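Local coordinates for phosphoenolpyruvate--protein phosphotransferase (Escherichia coli, PDB 5T12), which probably passes the phosphoryl group of phosphoenolpyruvate to the carrier protein NPr in the nitrogen-metabolic phosphotransferase system, seen here as its phosphoryl-transfer (EIN) domain, at residues E48-E53 with L137-D142; K59-A62 with E68-A71. The protein carries 1 engineered substitution. All blocks are in the same frame, centred on the assembly; numbering follows the deposited sequence.

Interaction 1: E48-E53 with L137-D142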
# COMPACT_ATOMS: atom_id res chain seq x y z
N GLU A 48 -7.93 -11.31 11.70
CA GLU A 48 -7.34 -10.91 12.98
C GLU A 48 -6.01 -10.19 12.77
O GLU A 48 -5.72 -9.21 13.47
CB GLU A 48 -7.17 -12.13 13.88
CG GLU A 48 -6.50 -11.83 15.21
CD GLU A 48 -6.65 -12.96 16.20
OE1 GLU A 48 -7.49 -12.84 17.12
OE2 GLU A 48 -5.94 -13.98 16.06
N GLU A 49 -5.20 -10.66 11.82
CA GLU A 49 -3.93 -10.00 11.54
C GLU A 49 -4.15 -8.60 10.97
O GLU A 49 -3.44 -7.66 11.33
CB GLU A 49 -3.10 -10.85 10.58
CG GLU A 49 -2.48 -12.09 11.21
CD GLU A 49 -1.83 -13.00 10.19
OE1 GLU A 49 -2.23 -12.96 9.01
OE2 GLU A 49 -0.91 -13.75 10.56
N ALA A 50 -5.13 -8.45 10.08
CA ALA A 50 -5.42 -7.14 9.51
C ALA A 50 -6.02 -6.21 10.55
O ALA A 50 -5.69 -5.02 10.60
CB ALA A 50 -6.35 -7.28 8.31
N ALA A 51 -6.92 -6.73 11.40
CA ALA A 51 -7.48 -5.91 12.46
C ALA A 51 -6.41 -5.49 13.46
O ALA A 51 -6.39 -4.33 13.90
CB ALA A 51 -8.60 -6.67 13.18
N ASN A 52 -5.52 -6.41 13.82
CA ASN A 52 -4.39 -6.05 14.68
C ASN A 52 -3.52 -4.99 14.03
O ASN A 52 -3.10 -4.03 14.69
CB ASN A 52 -3.57 -7.29 15.01
CG ASN A 52 -4.19 -8.13 16.11
OD1 ASN A 52 -4.54 -7.62 17.18
ND2 ASN A 52 -4.33 -9.43 15.87
N GLU A 53 -3.25 -5.13 12.73
CA GLU A 53 -2.41 -4.16 12.03
C GLU A 53 -3.02 -2.76 12.09
O GLU A 53 -2.34 -1.79 12.43
CB GLU A 53 -2.21 -4.60 10.58
CG GLU A 53 -1.10 -3.87 9.85
CD GLU A 53 -0.88 -4.39 8.44
OE1 GLU A 53 -1.89 -4.67 7.75
OE2 GLU A 53 0.29 -4.53 8.03
N LEU A 137 -6.03 -9.77 1.25
CA LEU A 137 -5.30 -10.66 0.36
C LEU A 137 -3.80 -10.65 0.65
O LEU A 137 -3.12 -11.65 0.43
CB LEU A 137 -5.55 -10.27 -1.10
CG LEU A 137 -6.99 -10.36 -1.60
CD1 LEU A 137 -7.09 -9.86 -3.03
CD2 LEU A 137 -7.51 -11.78 -1.48
N PHE A 138 -3.29 -9.53 1.16
CA PHE A 138 -1.87 -9.44 1.49
C PHE A 138 -1.48 -10.45 2.57
O PHE A 138 -0.42 -11.08 2.49
CB PHE A 138 -1.52 -8.02 1.93
CG PHE A 138 -0.08 -7.83 2.29
CD1 PHE A 138 0.88 -7.65 1.30
CD2 PHE A 138 0.33 -7.83 3.62
CE1 PHE A 138 2.21 -7.47 1.63
CE2 PHE A 138 1.66 -7.65 3.95
CZ PHE A 138 2.60 -7.47 2.95
N HIS A 139 -2.33 -10.61 3.58
CA HIS A 139 -2.03 -11.53 4.67
C HIS A 139 -2.34 -12.98 4.33
O HIS A 139 -1.86 -13.88 5.03
CB HIS A 139 -2.79 -11.11 5.93
CG HIS A 139 -2.39 -9.77 6.47
ND1 HIS A 139 -3.21 -8.67 6.38
CD2 HIS A 139 -1.26 -9.35 7.08
CE1 HIS A 139 -2.61 -7.63 6.93
NE2 HIS A 139 -1.42 -8.02 7.36
N LEU A 140 -3.12 -13.22 3.28
CA LEU A 140 -3.35 -14.60 2.85
C LEU A 140 -2.14 -15.18 2.14
O LEU A 140 -1.92 -16.40 2.17
CB LEU A 140 -4.58 -14.66 1.94
CG LEU A 140 -5.94 -14.38 2.58
CD1 LEU A 140 -7.04 -14.36 1.54
CD2 LEU A 140 -6.24 -15.41 3.66
N ASP A 141 -1.33 -14.33 1.51
CA ASP A 141 -0.16 -14.74 0.75
C ASP A 141 1.05 -15.06 1.63
O ASP A 141 2.14 -15.31 1.10
CB ASP A 141 0.22 -13.63 -0.25
CG ASP A 141 0.77 -14.17 -1.55
OD1 ASP A 141 1.62 -15.09 -1.52
OD2 ASP A 141 0.35 -13.67 -2.62
N ASP A 142 0.88 -15.08 2.95
CA ASP A 142 2.00 -15.18 3.88
C ASP A 142 2.09 -16.55 4.56
O ASP A 142 2.48 -16.64 5.72
CB ASP A 142 1.91 -14.08 4.94
CG ASP A 142 2.22 -12.71 4.37
OD1 ASP A 142 1.93 -12.47 3.18
OD2 ASP A 142 2.76 -11.87 5.12
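H139, near the end of helix 126-140, lays its imidazole against E49, A50 and E53 of helix 36-61, in a partly buried helix-to-helix contact of 192 Å² summed over both sides. The backbones stay apart, with E49 CA 7.3 Å from H139 CA, and the ring bridges the distance. Its CG stands anti to the carbonyl carbon (chi1 -64°), which carries the ring over to the other helix. One face of the imidazole then lies under E49 CB and A50 N, while F138 CD2 lies over the opposite one. A50 closes in on the ring's ND1–CE1 side, its CA 3.8 Å from H139 CE1. Both helices belong to the helical subdomain that, in relatives of this enzyme, binds the phosphocarrier. E49 and H139 run past each other in opposite directions, bringing E49 OE1 to 3.6 Å from H139 CB. E53, its CG anti to the backbone N (chi1 -166°), extends to the ring's edge and places OE1 3.2 Å from H139 CE1, its carboxylate turned 58° from the ring plane. With an alanine in place of H139, A50 and E49 CB would probably face a gap and the E53 carboxylate would lose its ring neighbour. E53 OE2 is salt-bridged to R135, one turn earlier on the histidine's own helix.

Interaction 2: K59-A62 with E68-A71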
# COMPACT_ATOMS: atom_id res chain seq x y z
N LYS A 59 -2.91 3.48 16.90
CA LYS A 59 -2.19 3.74 18.14
C LYS A 59 -0.95 4.59 17.88
O LYS A 59 -0.59 5.43 18.71
CB LYS A 59 -1.81 2.43 18.81
CG LYS A 59 -0.91 2.57 20.03
CD LYS A 59 -0.25 1.24 20.35
CE LYS A 59 0.56 0.74 19.16
NZ LYS A 59 1.05 -0.65 19.36
N ARG A 60 -0.29 4.38 16.74
CA ARG A 60 0.90 5.16 16.40
C ARG A 60 0.53 6.51 15.81
O ARG A 60 1.17 7.52 16.13
CB ARG A 60 1.77 4.38 15.42
CG ARG A 60 2.56 3.24 16.04
CD ARG A 60 3.22 2.42 14.94
NE ARG A 60 3.67 3.27 13.85
CZ ARG A 60 4.10 2.82 12.67
NH1 ARG A 60 4.49 3.67 11.74
NH2 ARG A 60 4.13 1.51 12.44
N PHE A 61 -0.49 6.55 14.94
CA PHE A 61 -0.85 7.79 14.27
C PHE A 61 -1.35 8.85 15.24
O PHE A 61 -1.24 10.04 14.94
CB PHE A 61 -1.92 7.52 13.20
CG PHE A 61 -1.45 6.66 12.07
CD1 PHE A 61 -0.10 6.52 11.80
CD2 PHE A 61 -2.36 5.98 11.28
CE1 PHE A 61 0.34 5.72 10.76
CE2 PHE A 61 -1.93 5.18 10.23
CZ PHE A 61 -0.58 5.05 9.98
N ALA A 62 -1.89 8.44 16.39
CA ALA A 62 -2.39 9.40 17.38
C ALA A 62 -1.32 10.42 17.76
O ALA A 62 -1.65 11.55 18.14
CB ALA A 62 -2.89 8.66 18.62
N GLU A 68 -6.83 12.50 12.38
CA GLU A 68 -7.89 12.07 11.48
C GLU A 68 -7.65 10.65 11.00
O GLU A 68 -8.56 9.81 11.04
CB GLU A 68 -7.98 13.05 10.31
CG GLU A 68 -8.07 14.50 10.74
CD GLU A 68 -7.73 15.48 9.63
OE1 GLU A 68 -6.95 15.11 8.73
OE2 GLU A 68 -8.24 16.62 9.66
N THR A 69 -6.43 10.35 10.56
CA THR A 69 -6.12 9.00 10.09
C THR A 69 -6.09 8.00 11.24
O THR A 69 -6.38 6.82 11.04
CB THR A 69 -4.78 8.98 9.36
OG1 THR A 69 -3.72 9.28 10.27
CG2 THR A 69 -4.79 10.00 8.23
N ALA A 70 -5.74 8.45 12.45
CA ALA A 70 -5.84 7.57 13.61
C ALA A 70 -7.29 7.20 13.89
O ALA A 70 -7.56 6.09 14.36
CB ALA A 70 -5.21 8.24 14.84
N ALA A 71 -8.23 8.10 13.60
CA ALA A 71 -9.64 7.80 13.79
C ALA A 71 -10.17 6.89 12.69
O ALA A 71 -10.92 5.94 12.98
CB ALA A 71 -10.45 9.09 13.85
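T69, in the first turn of helix 68-80, meets the ring of F61, close to where helix 36-61 ends, with its hydroxyl. The two side chains cross at about a right angle: T69 OG1 comes to 3.7 Å from F61 CD2 and is 3.9 Å from F61 CB, so it touches both the ring and the methylene that carries it. A chi1 of 66° sets OG1 between the backbone N and the carbonyl carbon of T69, and so turns it toward the phenylalanine. I190 and A194 of helix 187-195 also touch T69, and A194 and L195 touch F61, so the pair is wedged against a helix of the phosphohistidine domain.

A70, the next residue, makes the tightest backbone approach of the two segments, its CA 5.0 Å from F61 CA. Its methyl fits into the bend of the chain: A70 CB is 3.7 Å from F61 CB, equally far from A62 N, and 4.5 Å from A62 CB. The backbone N of A70 lies at the edge of the F61 ring, near its plane. Since five residues, none of them helical or in a strand, join the segments, this is the closed end of a helix-loop-helix hairpin in the helical subdomain. The F61 ring has further aromatic company, lying nearly parallel to that of Y57 and meeting F73 edge-to-face.

Across these segments the contact is therefore van der Waals in character, resting largely on methyl, methylene and ring carbons. Among the touching side-chain atoms, T69 OG1 is the polar one: it is buried here and has no polar partner in the model, so its desolvation is likely to go uncompensated, and the contact rests on close apolar fit.

Helix 36-61 serves both contacts: interaction 1 uses E49, A50 and E53, and interaction 2 uses F61 near its far end, with A62 just after it. Their centres are 19 Å apart and their nearest atoms about 7 Å, so they do not touch. Along the chain, interaction 2 is nested within the loop that interaction 1 closes: a local hairpin inside a long-range helix pairing, 84 residues apart. The chemistry differs too, an imidazole beside carboxylates against an apolar turn. Interaction 2 is the one whose residues, F61 and T69, touch helix 187-195, at whose start the position of this family's phosphorylated histidine probably falls.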